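Local coordinates for protein dihydrodipicolinate synthase (Agrobacterium tumefaciens, PDB 3B4U) that probably catalyses the aldolase-type condensation of pyruvate with aspartate semialdehyde in lysine biosynthesis, at residues R196-A199 with R200-L204; V147-S150 with V151-G155; G19-I23 with D24-A28; H256-E260 with T261-D265. One frame throughout, in Å; residues are numbered along the deposited sequence.

Contact 1 (R196-A199 with R200-L204); sequences RDLA and RGVRL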
ATOM      1  N   ARG B 196     -21.003  16.544  -3.908  1.00  9.20           N
ATOM      2  CA  ARG B 196     -21.903  17.495  -3.272  1.00 10.65           C
ATOM      3  C   ARG B 196     -21.286  18.847  -2.992  1.00  9.74           C
ATOM      4  O   ARG B 196     -21.995  19.866  -2.954  1.00 10.05           O
ATOM      5  CB  ARG B 196     -22.532  16.920  -2.015  1.00 12.52           C
ATOM      6  CG  ARG B 196     -21.582  16.759  -0.935  1.00 12.93           C
ATOM      7  CD  ARG B 196     -22.224  16.218   0.360  1.00 14.83           C
ATOM      8  NE  ARG B 196     -21.138  15.758   1.209  1.00 15.05           N
ATOM      9  CZ  ARG B 196     -21.193  15.377   2.480  1.00 16.86           C
ATOM     10  NH1 ARG B 196     -22.313  15.429   3.156  1.00 18.67           N
ATOM     11  NH2 ARG B 196     -20.075  14.972   3.075  1.00 17.69           N
ATOM     12  N   ASP B 197     -19.960  18.893  -2.794  1.00  8.70           N
ATOM     13  CA  ASP B 197     -19.295  20.182  -2.535  1.00  8.50           C
ATOM     14  C   ASP B 197     -18.409  20.683  -3.643  1.00  7.46           C
ATOM     15  O   ASP B 197     -17.772  21.701  -3.484  1.00  7.82           O
ATOM     16  CB  ASP B 197     -18.525  20.113  -1.240  1.00 10.96           C
ATOM     17  CG  ASP B 197     -19.478  20.110  -0.024  1.00 11.49           C
ATOM     18  OD1 ASP B 197     -20.558  20.740  -0.042  1.00 11.98           O
ATOM     19  OD2 ASP B 197     -19.105  19.535   0.951  1.00 13.66           O
ATOM     20  N   LEU B 198     -18.431  20.020  -4.798  1.00  7.59           N
ATOM     21  CA  LEU B 198     -17.578  20.403  -5.912  1.00  7.19           C
ATOM     22  C   LEU B 198     -17.912  21.782  -6.461  1.00  6.97           C
ATOM     23  O   LEU B 198     -17.069  22.659  -6.501  1.00  6.87           O
ATOM     24  CB  LEU B 198     -17.646  19.338  -7.000  1.00  6.89           C
ATOM     25  CG  LEU B 198     -16.903  19.659  -8.309  1.00  6.96           C
ATOM     26  CD1 LEU B 198     -15.444  19.970  -8.057  1.00  6.92           C
ATOM     27  CD2 LEU B 198     -17.106  18.467  -9.248  1.00  7.68           C
ATOM     28  N   ALA B 199     -19.164  22.000  -6.854  1.00  7.62           N
ATOM     29  CA  ALA B 199     -19.520  23.300  -7.429  1.00  7.62           C
ATOM     30  C   ALA B 199     -19.401  24.400  -6.378  1.00  7.65           C
ATOM     31  O   ALA B 199     -18.894  25.475  -6.645  1.00  8.10           O
ATOM     32  CB  ALA B 199     -20.924  23.259  -8.078  1.00  9.03           C
ATOM     33  N   ARG B 200     -19.855  24.108  -5.158  1.00  8.08           N
ATOM     34  CA  ARG B 200     -19.728  25.026  -4.019  1.00  8.38           C
ATOM     35  C   ARG B 200     -18.289  25.460  -3.811  1.00  8.23           C
ATOM     36  O   ARG B 200     -17.983  26.631  -3.629  1.00  8.89           O
ATOM     37  CB  ARG B 200     -20.213  24.300  -2.766  1.00  8.90           C
ATOM     38  CG  ARG B 200     -20.268  25.101  -1.504  1.00  9.57           C
ATOM     39  CD  ARG B 200     -20.533  24.150  -0.350  1.00 10.14           C
ATOM     40  NE  ARG B 200     -20.797  24.838   0.901  1.00 11.99           N
ATOM     41  CZ  ARG B 200     -20.999  24.200   2.056  1.00 11.78           C
ATOM     42  NH1 ARG B 200     -21.281  24.884   3.159  1.00 13.21           N
ATOM     43  NH2 ARG B 200     -20.938  22.882   2.100  1.00 12.44           N
ATOM     44  N   GLY B 201     -17.377  24.508  -3.895  1.00  7.83           N
ATOM     45  CA  GLY B 201     -15.972  24.784  -3.721  1.00  7.88           C
ATOM     46  C   GLY B 201     -15.351  25.533  -4.876  1.00  7.47           C
ATOM     47  O   GLY B 201     -14.538  26.430  -4.670  1.00  8.09           O
ATOM     48  N   VAL B 202     -15.770  25.223  -6.102  1.00  7.85           N
ATOM     49  CA  VAL B 202     -15.337  25.964  -7.271  1.00  8.41           C
ATOM     50  C   VAL B 202     -15.753  27.430  -7.136  1.00  8.53           C
ATOM     51  O   VAL B 202     -14.989  28.333  -7.454  1.00  9.26           O
ATOM     52  CB  VAL B 202     -15.863  25.299  -8.555  1.00  8.19           C
ATOM     53  CG1 VAL B 202     -15.705  26.191  -9.787  1.00  9.57           C
ATOM     54  CG2 VAL B 202     -15.140  23.950  -8.764  1.00  8.38           C
ATOM     55  N   ARG B 203     -16.971  27.678  -6.640  1.00  8.69           N
ATOM     56  CA  ARG B 203     -17.424  29.048  -6.439  1.00  9.83           C
ATOM     57  C   ARG B 203     -16.579  29.791  -5.396  1.00  9.95           C
ATOM     58  O   ARG B 203     -16.584  31.026  -5.384  1.00 12.26           O
ATOM     59  CB  ARG B 203     -18.909  29.073  -6.116  1.00  9.67           C
ATOM     60  CG  ARG B 203     -19.777  28.655  -7.293  1.00  9.43           C
ATOM     61  CD  ARG B 203     -21.270  28.931  -7.075  1.00 10.00           C
ATOM     62  NE  ARG B 203     -21.859  28.166  -5.981  1.00 10.17           N
ATOM     63  CZ  ARG B 203     -22.411  26.953  -6.102  1.00 10.67           C
ATOM     64  NH1 ARG B 203     -22.443  26.332  -7.258  1.00 10.52           N
ATOM     65  NH2 ARG B 203     -22.949  26.363  -5.051  1.00 12.21           N
ATOM     66  N   LEU B 204     -15.891  29.078  -4.523  1.00  9.89           N
ATOM     67  CA  LEU B 204     -14.987  29.617  -3.535  1.00 10.60           C
ATOM     68  C   LEU B 204     -13.533  29.547  -3.953  1.00 11.24           C
ATOM     69  O   LEU B 204     -12.664  29.744  -3.111  1.00 13.99           O
ATOM     70  CB  LEU B 204     -15.176  28.898  -2.211  1.00 11.85           C
ATOM     71  CG  LEU B 204     -16.447  29.222  -1.464  1.00 12.68           C
ATOM     72  CD1 LEU B 204     -16.699  28.177  -0.402  1.00 16.53           C
ATOM     73  CD2 LEU B 204     -16.367  30.612  -0.836  1.00 15.13           C
TER
HETATM   74  O   HOH W   1     -22.301  22.486  -4.827  1.00 12.37           O

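Contact 2 (V147-S150 with V151-G155); sequences VTLS and VELVG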
ATOM      1  N   VAL B 147      -4.772   7.748   5.647  1.00  7.43           N
ATOM      2  CA  VAL B 147      -3.800   8.806   5.918  1.00  7.73           C
ATOM      3  C   VAL B 147      -4.431  10.128   5.504  1.00  8.11           C
ATOM      4  O   VAL B 147      -4.702  10.393   4.350  1.00 11.29           O
ATOM      5  CB  VAL B 147      -2.473   8.561   5.194  1.00  7.42           C
ATOM      6  CG1 VAL B 147      -1.515   9.686   5.556  1.00  9.87           C
ATOM      7  CG2 VAL B 147      -1.902   7.182   5.549  1.00  9.81           C
ATOM      8  N   THR B 148      -4.747  10.937   6.484  1.00  8.46           N
ATOM      9  CA  THR B 148      -5.227  12.278   6.235  1.00  7.99           C
ATOM     10  C   THR B 148      -4.064  13.220   6.043  1.00  8.06           C
ATOM     11  O   THR B 148      -3.090  13.143   6.753  1.00  9.68           O
ATOM     12  CB  THR B 148      -6.080  12.731   7.419  1.00  9.10           C
ATOM     13  OG1 THR B 148      -7.238  11.876   7.514  1.00 11.84           O
ATOM     14  CG2 THR B 148      -6.536  14.169   7.263  1.00 10.97           C
ATOM     15  N   LEU B 149      -4.200  14.115   5.080  1.00  7.46           N
ATOM     16  CA  LEU B 149      -3.270  15.226   4.909  1.00  7.83           C
ATOM     17  C   LEU B 149      -3.912  16.464   5.511  1.00  7.48           C
ATOM     18  O   LEU B 149      -4.798  17.077   4.930  1.00  8.18           O
ATOM     19  CB  LEU B 149      -2.920  15.420   3.433  1.00  7.34           C
ATOM     20  CG  LEU B 149      -2.440  14.184   2.670  1.00  7.08           C
ATOM     21  CD1 LEU B 149      -2.137  14.540   1.222  1.00  7.81           C
ATOM     22  CD2 LEU B 149      -1.262  13.530   3.360  1.00  8.92           C
ATOM     23  N   SER B 150      -3.482  16.824   6.697  1.00  7.45           N
ATOM     24  CA  SER B 150      -4.081  17.935   7.406  1.00  7.99           C
ATOM     25  C   SER B 150      -3.840  19.257   6.694  1.00  8.27           C
ATOM     26  O   SER B 150      -2.897  19.407   5.920  1.00  7.91           O
ATOM     27  CB  SER B 150      -3.538  18.014   8.827  1.00  8.71           C
ATOM     28  OG  SER B 150      -2.195  18.456   8.801  1.00  9.02           O
ATOM     29  N   VAL B 151      -4.696  20.231   6.980  1.00  8.78           N
ATOM     30  CA  VAL B 151      -4.483  21.581   6.478  1.00  9.22           C
ATOM     31  C   VAL B 151      -3.107  22.093   6.876  1.00  8.87           C
ATOM     32  O   VAL B 151      -2.393  22.699   6.076  1.00  8.79           O
ATOM     33  CB  VAL B 151      -5.611  22.532   6.954  1.00  9.87           C
ATOM     34  CG1 VAL B 151      -5.319  23.964   6.536  1.00 11.86           C
ATOM     35  CG2 VAL B 151      -6.979  22.051   6.415  1.00 12.47           C
ATOM     36  N   GLU B 152      -2.705  21.803   8.107  1.00  9.33           N
ATOM     37  CA  GLU B 152      -1.419  22.230   8.624  0.50  9.06           C
ATOM     38  C   GLU B 152      -0.267  21.596   7.816  1.00  8.87           C
ATOM     39  O   GLU B 152       0.706  22.265   7.460  1.00  8.58           O
ATOM     40  CB  GLU B 152      -1.344  21.868  10.108  0.50  9.94           C
ATOM     41  CG  GLU B 152      -2.292  22.689  10.992  0.50 11.04           C
ATOM     42  CD  GLU B 152      -3.798  22.257  11.051  0.50 12.77           C
ATOM     43  OE1 GLU B 152      -4.310  21.219  10.524  0.50 11.01           O
ATOM     44  OE2 GLU B 152      -4.525  23.022  11.711  0.50 16.97           O
ATOM     45  N   LEU B 153      -0.378  20.300   7.527  1.00  8.28           N
ATOM     46  CA  LEU B 153       0.630  19.623   6.715  1.00  7.99           C
ATOM     47  C   LEU B 153       0.704  20.229   5.333  1.00  7.33           C
ATOM     48  O   LEU B 153       1.786  20.466   4.818  1.00  7.00           O
ATOM     49  CB  LEU B 153       0.319  18.126   6.640  1.00  7.54           C
ATOM     50  CG  LEU B 153       1.303  17.368   5.740  1.00  7.95           C
ATOM     51  CD1 LEU B 153       2.757  17.426   6.235  1.00  9.12           C
ATOM     52  CD2 LEU B 153       0.848  15.923   5.604  1.00 10.07           C
ATOM     53  N   VAL B 154      -0.453  20.458   4.706  1.00  6.94           N
ATOM     54  CA  VAL B 154      -0.473  21.093   3.373  1.00  7.57           C
ATOM     55  C   VAL B 154       0.273  22.433   3.442  1.00  7.53           C
ATOM     56  O   VAL B 154       1.075  22.718   2.578  1.00  7.71           O
ATOM     57  CB  VAL B 154      -1.885  21.253   2.849  1.00  7.62           C
ATOM     58  CG1 VAL B 154      -1.894  22.098   1.605  1.00  8.71           C
ATOM     59  CG2 VAL B 154      -2.529  19.882   2.575  1.00  7.80           C
ATOM     60  N   GLY B 155       0.055  23.212   4.506  1.00  7.80           N
ATOM     61  CA  GLY B 155       0.755  24.499   4.658  1.00  7.75           C
ATOM     62  C   GLY B 155       2.256  24.314   4.768  1.00  7.51           C
ATOM     63  O   GLY B 155       3.000  25.075   4.187  1.00  8.26           O
TER

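Contact 3 (G19-I23 with D24-A28); sequences GTVDI and DAMIA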
ATOM      1  N   GLY B  19      -6.811 -10.644 -18.486  1.00 16.38           N
ATOM      2  CA  GLY B  19      -6.385  -9.795 -17.390  1.00 14.58           C
ATOM      3  C   GLY B  19      -5.446  -8.672 -17.788  1.00 12.94           C
ATOM      4  O   GLY B  19      -5.275  -7.752 -17.006  1.00 11.75           O
ATOM      5  N   THR B  20      -4.848  -8.721 -18.976  1.00 12.02           N
ATOM      6  CA  THR B  20      -3.928  -7.650 -19.408  1.00 11.48           C
ATOM      7  C   THR B  20      -4.718  -6.374 -19.743  1.00  9.72           C
ATOM      8  O   THR B  20      -5.918  -6.427 -19.992  1.00 10.44           O
ATOM      9  CB  THR B  20      -3.087  -8.070 -20.604  1.00 12.37           C
ATOM     10  OG1 THR B  20      -3.929  -8.326 -21.722  1.00 14.78           O
ATOM     11  CG2 THR B  20      -2.266  -9.317 -20.280  1.00 14.87           C
ATOM     12  N   VAL B  21      -4.049  -5.233 -19.742  1.00  8.84           N
ATOM     13  CA  VAL B  21      -4.685  -3.963 -20.063  1.00  8.12           C
ATOM     14  C   VAL B  21      -5.003  -3.891 -21.544  1.00  8.60           C
ATOM     15  O   VAL B  21      -4.169  -4.224 -22.372  1.00  9.07           O
ATOM     16  CB  VAL B  21      -3.798  -2.802 -19.590  1.00  8.04           C
ATOM     17  CG1 VAL B  21      -4.369  -1.424 -20.074  1.00  9.37           C
ATOM     18  CG2 VAL B  21      -3.663  -2.824 -18.073  1.00  9.48           C
ATOM     19  N   ASP B  22      -6.218  -3.481 -21.879  1.00  8.20           N
ATOM     20  CA  ASP B  22      -6.603  -3.201 -23.275  1.00  8.23           C
ATOM     21  C   ASP B  22      -6.195  -1.798 -23.599  1.00  8.49           C
ATOM     22  O   ASP B  22      -6.933  -0.838 -23.406  1.00  8.30           O
ATOM     23  CB  ASP B  22      -8.098  -3.424 -23.463  1.00  9.60           C
ATOM     24  CG  ASP B  22      -8.524  -3.405 -24.905  1.00 11.36           C
ATOM     25  OD1 ASP B  22      -7.883  -2.728 -25.706  1.00 10.57           O
ATOM     26  OD2 ASP B  22      -9.554  -4.033 -25.235  1.00 16.51           O
ATOM     27  N   ILE B  23      -4.962  -1.659 -24.056  1.00  8.30           N
ATOM     28  CA  ILE B  23      -4.394  -0.341 -24.224  1.00  9.44           C
ATOM     29  C   ILE B  23      -5.125   0.474 -25.299  1.00  8.60           C
ATOM     30  O   ILE B  23      -5.352   1.677 -25.116  1.00  8.62           O
ATOM     31  CB  ILE B  23      -2.875  -0.419 -24.511  1.00  9.39           C
ATOM     32  CG1 ILE B  23      -2.245   0.966 -24.502  1.00  9.99           C
ATOM     33  CG2 ILE B  23      -2.571  -1.100 -25.860  1.00 13.65           C
ATOM     34  CD1 ILE B  23      -2.406   1.736 -23.230  1.00 10.75           C
ATOM     35  N   ASP B  24      -5.556  -0.160 -26.385  1.00  9.95           N
ATOM     36  CA  ASP B  24      -6.283   0.597 -27.397  1.00 10.47           C
ATOM     37  C   ASP B  24      -7.601   1.115 -26.856  1.00  9.19           C
ATOM     38  O   ASP B  24      -7.949   2.268 -27.133  1.00  9.87           O
ATOM     39  CB  ASP B  24      -6.533  -0.250 -28.667  1.00 13.16           C
ATOM     40  CG  ASP B  24      -5.258  -0.597 -29.425  1.00 17.17           C
ATOM     41  OD1 ASP B  24      -4.198   0.013 -29.187  1.00 20.04           O
ATOM     42  OD2 ASP B  24      -5.358  -1.480 -30.308  1.00 24.80           O
ATOM     43  N   ALA B  25      -8.323   0.286 -26.125  1.00  9.24           N
ATOM     44  CA  ALA B  25      -9.594   0.718 -25.526  1.00  9.09           C
ATOM     45  C   ALA B  25      -9.366   1.830 -24.513  1.00  8.51           C
ATOM     46  O   ALA B  25     -10.171   2.778 -24.423  1.00  8.38           O
ATOM     47  CB  ALA B  25     -10.302  -0.447 -24.843  1.00  9.68           C
ATOM     48  N   MET B  26      -8.246   1.759 -23.790  1.00  6.80           N
ATOM     49  CA  MET B  26      -7.946   2.760 -22.778  1.00  6.83           C
ATOM     50  C   MET B  26      -7.680   4.114 -23.403  1.00  6.71           C
ATOM     51  O   MET B  26      -8.188   5.143 -22.946  1.00  7.12           O
ATOM     52  CB  MET B  26      -6.769   2.283 -21.943  1.00  6.31           C
ATOM     53  CG  MET B  26      -6.530   3.106 -20.713  1.00  6.81           C
ATOM     54  SD  MET B  26      -5.087   2.319 -19.692  1.00  2.76           S
ATOM     55  CE  MET B  26      -4.962   3.638 -18.288  1.00  8.29           C
ATOM     56  N   ILE B  27      -6.884   4.103 -24.470  1.00  7.17           N
ATOM     57  CA  ILE B  27      -6.563   5.328 -25.177  1.00  7.62           C
ATOM     58  C   ILE B  27      -7.816   5.916 -25.826  1.00  7.65           C
ATOM     59  O   ILE B  27      -8.037   7.108 -25.799  1.00  7.65           O
ATOM     60  CB  ILE B  27      -5.435   5.081 -26.200  1.00  7.89           C
ATOM     61  CG1 ILE B  27      -4.135   4.845 -25.431  1.00  8.72           C
ATOM     62  CG2 ILE B  27      -5.301   6.211 -27.170  1.00  9.34           C
ATOM     63  CD1 ILE B  27      -2.985   4.264 -26.234  1.00 10.32           C
ATOM     64  N   ALA B  28      -8.637   5.069 -26.431  1.00  7.56           N
ATOM     65  CA  ALA B  28      -9.883   5.547 -27.055  1.00  8.49           C
ATOM     66  C   ALA B  28     -10.833   6.176 -26.016  1.00  7.78           C
ATOM     67  O   ALA B  28     -11.464   7.201 -26.281  1.00  7.85           O
ATOM     68  CB  ALA B  28     -10.569   4.395 -27.824  1.00  9.18           C
TER
HETATM   69  O   HOH W   2      -5.441  -3.040 -27.021  1.00 19.65           O

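Contact 4 (H256-E260 with T261-D265); sequences HTTGE and TIWSD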
ATOM      1  N   HIS B 256     -22.433   1.035 -19.623  1.00  9.85           N
ATOM      2  CA  HIS B 256     -23.819   1.361 -19.919  1.00 10.18           C
ATOM      3  C   HIS B 256     -23.943   2.524 -20.871  1.00 10.79           C
ATOM      4  O   HIS B 256     -24.764   2.494 -21.796  1.00 13.01           O
ATOM      5  CB  HIS B 256     -24.517   1.654 -18.605  1.00 10.21           C
ATOM      6  CG  HIS B 256     -25.988   1.904 -18.721  1.00 10.85           C
ATOM      7  ND1 HIS B 256     -26.865   1.008 -19.302  1.00 11.99           N
ATOM      8  CD2 HIS B 256     -26.733   2.926 -18.246  1.00 11.51           C
ATOM      9  CE1 HIS B 256     -28.084   1.508 -19.210  1.00 11.56           C
ATOM     10  NE2 HIS B 256     -28.035   2.659 -18.564  1.00 12.51           N
ATOM     11  N   THR B 257     -23.139   3.564 -20.665  1.00 10.30           N
ATOM     12  CA  THR B 257     -23.263   4.750 -21.500  1.00 10.28           C
ATOM     13  C   THR B 257     -22.614   4.622 -22.871  1.00 10.82           C
ATOM     14  O   THR B 257     -22.992   5.322 -23.797  1.00 13.42           O
ATOM     15  CB  THR B 257     -22.712   6.015 -20.791  1.00 10.60           C
ATOM     16  OG1 THR B 257     -21.309   5.828 -20.497  1.00 10.04           O
ATOM     17  CG2 THR B 257     -23.486   6.312 -19.503  1.00 10.40           C
ATOM     18  N   THR B 258     -21.627   3.748 -23.012  1.00 11.09           N
ATOM     19  CA  THR B 258     -20.868   3.612 -24.259  1.00 11.51           C
ATOM     20  C   THR B 258     -21.240   2.395 -25.093  1.00 11.74           C
ATOM     21  O   THR B 258     -20.875   2.332 -26.259  1.00 13.28           O
ATOM     22  CB  THR B 258     -19.351   3.520 -23.989  1.00 11.63           C
ATOM     23  OG1 THR B 258     -19.074   2.323 -23.273  1.00 11.00           O
ATOM     24  CG2 THR B 258     -18.860   4.735 -23.203  1.00 12.42           C
ATOM     25  N   GLY B 259     -21.865   1.405 -24.468  1.00 11.59           N
ATOM     26  CA  GLY B 259     -22.086   0.086 -25.067  1.00 12.03           C
ATOM     27  C   GLY B 259     -20.866  -0.813 -25.124  1.00 12.63           C
ATOM     28  O   GLY B 259     -20.924  -1.891 -25.707  1.00 13.99           O
ATOM     29  N   GLU B 260     -19.754  -0.380 -24.537  1.00 11.62           N
ATOM     30  CA  GLU B 260     -18.512  -1.151 -24.535  1.00 11.65           C
ATOM     31  C   GLU B 260     -18.533  -2.142 -23.391  1.00 11.68           C
ATOM     32  O   GLU B 260     -18.531  -1.759 -22.218  1.00 13.34           O
ATOM     33  CB  GLU B 260     -17.303  -0.216 -24.458  1.00 11.97           C
ATOM     34  CG  GLU B 260     -17.164   0.675 -25.692  1.00 11.28           C
ATOM     35  CD  GLU B 260     -16.195   1.800 -25.568  1.00 11.98           C
ATOM     36  OE1 GLU B 260     -15.527   1.930 -24.532  1.00 12.78           O
ATOM     37  OE2 GLU B 260     -16.088   2.552 -26.551  1.00 12.93           O
ATOM     38  N   THR B 261     -18.528  -3.430 -23.709  1.00 12.65           N
ATOM     39  CA  THR B 261     -18.599  -4.472 -22.700  1.00 13.39           C
ATOM     40  C   THR B 261     -17.301  -4.636 -21.902  1.00 13.19           C
ATOM     41  O   THR B 261     -17.344  -5.207 -20.817  1.00 14.85           O
ATOM     42  CB  THR B 261     -18.965  -5.839 -23.338  1.00 14.59           C
ATOM     43  OG1 THR B 261     -17.980  -6.145 -24.312  1.00 16.54           O
ATOM     44  CG2 THR B 261     -20.335  -5.778 -23.999  1.00 18.01           C
ATOM     45  N   ILE B 262     -16.184  -4.172 -22.450  1.00 12.33           N
ATOM     46  CA  ILE B 262     -14.874  -4.393 -21.819  1.00 12.96           C
ATOM     47  C   ILE B 262     -14.822  -3.914 -20.363  1.00 13.26           C
ATOM     48  O   ILE B 262     -14.154  -4.516 -19.528  1.00 15.53           O
ATOM     49  CB  ILE B 262     -13.749  -3.762 -22.668  1.00 13.87           C
ATOM     50  CG1 ILE B 262     -12.346  -4.276 -22.281  1.00 15.84           C
ATOM     51  CG2 ILE B 262     -13.784  -2.246 -22.618  1.00 14.36           C
ATOM     52  CD1 ILE B 262     -11.979  -5.521 -23.009  1.00 17.87           C
ATOM     53  N   TRP B 263     -15.566  -2.868 -20.021  1.00 11.45           N
ATOM     54  CA  TRP B 263     -15.384  -2.189 -18.743  1.00 12.26           C
ATOM     55  C   TRP B 263     -15.860  -2.986 -17.578  1.00 14.21           C
ATOM     56  O   TRP B 263     -15.447  -2.671 -16.480  1.00 14.79           O
ATOM     57  CB  TRP B 263     -16.063  -0.821 -18.773  1.00 10.96           C
ATOM     58  CG  TRP B 263     -15.515  -0.007 -19.861  1.00  9.47           C
ATOM     59  CD1 TRP B 263     -16.074   0.194 -21.078  1.00 10.45           C
ATOM     60  CD2 TRP B 263     -14.239   0.655 -19.879  1.00  9.14           C
ATOM     61  NE1 TRP B 263     -15.242   0.935 -21.860  1.00  9.92           N
ATOM     62  CE2 TRP B 263     -14.098   1.232 -21.147  1.00 10.07           C
ATOM     63  CE3 TRP B 263     -13.209   0.837 -18.932  1.00  8.96           C
ATOM     64  CZ2 TRP B 263     -12.964   1.952 -21.505  1.00 10.78           C
ATOM     65  CZ3 TRP B 263     -12.087   1.546 -19.289  1.00  9.35           C
ATOM     66  CH2 TRP B 263     -11.969   2.115 -20.556  1.00  9.69           C
ATOM     67  N   SER B 264     -16.643  -4.051 -17.830  1.00 16.24           N
ATOM     68  CA  SER B 264     -17.185  -4.920 -16.786  1.00 17.22           C
ATOM     69  C   SER B 264     -16.071  -5.347 -15.850  1.00 16.39           C
ATOM     70  O   SER B 264     -16.136  -5.068 -14.614  1.00 18.12           O
ATOM     71  CB  SER B 264     -17.999  -6.100 -17.383  1.00 18.73           C
ATOM     72  OG  SER B 264     -17.300  -6.742 -18.433  1.00 25.03           O
ATOM     73  N   ASP B 265     -15.042  -5.898 -16.480  1.00 13.23           N
ATOM     74  CA  ASP B 265     -13.974  -6.589 -15.798  1.00 12.10           C
ATOM     75  C   ASP B 265     -13.151  -5.658 -14.909  1.00  9.02           C
ATOM     76  O   ASP B 265     -12.777  -4.543 -15.305  1.00  9.31           O
ATOM     77  CB  ASP B 265     -13.053  -7.303 -16.801  1.00 13.89           C
ATOM     78  CG  ASP B 265     -13.634  -8.608 -17.327  1.00 19.19           C
ATOM     79  OD1 ASP B 265     -14.705  -9.008 -16.847  1.00 23.19           O
ATOM     80  OD2 ASP B 265     -13.012  -9.183 -18.239  1.00 22.70           O
TER

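Contact 1 (R196-A199 with R200-L204)
D197 and R200 form an i to i+3 salt bridge on helix 195-203, one of the outer helices of the TIM barrel, following strand 189-192. The two side chains run side by side in the same direction, and NH2 of R200 donates to OD1 of D197 over 3.1 Å. That oxygen lies in the guanidinium plane, but the nitrogen comes to it from above the carboxylate, 47° out of its plane. The two flat groups are turned 56° apart. R200 reaches across with a fully extended chain, CG anti to the backbone N (chi1 -175°). Its guanidinium also makes a cation-pi contact with W175 of the neighbouring helix 175-185.

On the inner side, CD1 of L198 lies 4.1 Å from CG2 of V202, and L198 continues onto M224 and A225 of helix 218-225. R203 bends at chi3, which folds its guanidinium back so that one face covers O of A199; its NH1 goes on to G228 and D230. Beneath these side chains are the i to i+4 backbone bonds, among them V202 N to L198 O at 2.9 Å. A water accepts from R200 N at 3.0 Å, and R196 O lies 3.2 Å from the same water.

Contact 2 (V147-S150 with V151-G155)
The N-cap of helix 151-160 is S150, closing the loop that follows helix 142-145 in this TIM barrel. Its OG accepts from L153 N at 2.9 Å, with an N-H...O angle of 161°, the capping bond to the third residue beyond it. The hydroxyl is set between its own backbone N and carbonyl carbon (chi1 71°), which turns it to the start of the helix, 3.3 Å from CB of L153. D115 of helix 115-129 is a second hydrogen-bond partner of OG, so the cap also ties two helices together. The first regular turn closes alongside, where V154 N meets S150 O at 2.9 Å, almost straight at 171°. CG2 of V154 comes within 3.4 Å of that same carbonyl oxygen.

On the buried side the branch ends of L149 and L153 meet, CD2 to CD2 at 3.9 Å, with the two side chains set at a slant. L153 also rests on L118 and F119, while L149 reaches V138 of strand 136-140. E152 is modelled in two conformers; in the one given here, its OE2 pairs with R180. This is a classic serine N-cap, OG accepting from the N-H three residues on, at the start of an outer helix of the TIM barrel.

Contact 3 (G19-I23 with D24-A28)
M26 and V21 make the packed side of this helix start, where the loop after strand 6-10 turns into helix 23-35 of the TIM barrel. CG1 of V21 approaches SD of M26 at 3.8 Å, the methionine chain extended with CG anti to its N (chi1 -169°). From there M26 continues inward to I61 and F65 of helix 57-67. One turn along, CG1 of I23 touches CD1 of I27 at 3.8 Å, and both side chains again face helix 57-67. The backbone underneath is regular, with M26 N donating to D22 O at 2.9 Å and I27 N to I23 O.

The looser side is polar. D22, at the N-cap, offers OD1 to A25 N at 3.1 Å; the N-H comes from above the carboxylate, 56° out of its plane, and CB of A25 sits close by at 3.4 Å from OD1. A water links OD1 of D22 (2.8 Å) to D24 N (3.0 Å), and the side chain of D24 is exposed.

One carboxylate oxygen therefore serves two helix-start N-H groups, one directly and one through water, and its negative charge would probably be stabilised by the partial positive charge of the helix N-terminus.

Contact 4 (H256-E260 with T261-D265)
E260 and W263 meet across an irregular turn where helix 246-258 ends, in the C-terminal helical part that follows the TIM barrel strands.

The side-chain hydrogen bond comes first: NE1 of W263 donates to OE1 of E260 at 2.9 Å, nearly straight at 170°. The oxygen lies only 2° out of the indole plane and uses its anti lone pair, the one away from OE2. Carboxylate and ring are nearly coplanar, 22° apart, and the two side chains run alongside each other in the same direction. The glutamate chain is extended beyond CG, which places its carboxylate at the indole edge. OE2 is bound in a salt bridge by R32 of helix 23-35, so the carboxylate is held through both oxygens.

Van der Waals contacts come next. CD1 of W263 packs against the base of the glutamate, 3.6 Å from CB of E260. CG2 of I262 lies 3.5 Å above one face of the indole, offset toward its rim. Beyond the turn, the tryptophan meets the ring of H29 and rests on P14 and V254.

The remaining bonds shape the backbone. T258 forms an ST turn, its OG1 accepting from E260 N at 3.1 Å while also bonding to V254 O back in the helix. G259 between them has positive phi, which takes the chain out of the helix. Further on, O of T261 takes two donors from S264: the backbone N at 3.3 Å, and OG, which comes in nearly in line with the C=O bond at 2.8 Å.

How the contacts relate
Contacts 1 and 2 share a neighbour, helix 175-185, though their nearest atoms stay about 13 Å apart. Contact 2 is the buried one, contact 1 partly buried, and contacts 3 and 4 lie at the surface. Contacts 2 and 3 are both helix starts with an N-cap, serine in one and aspartate in the other; contact 1 runs within a helix, and contact 4 spans a helix end and the turn after it. Contacts 3 and 4 join directly, D22 OD2 lying 3.6 Å from I262 CD1, and helix 23-35, begun in contact 3, also supplies R32 and H29 to contact 4.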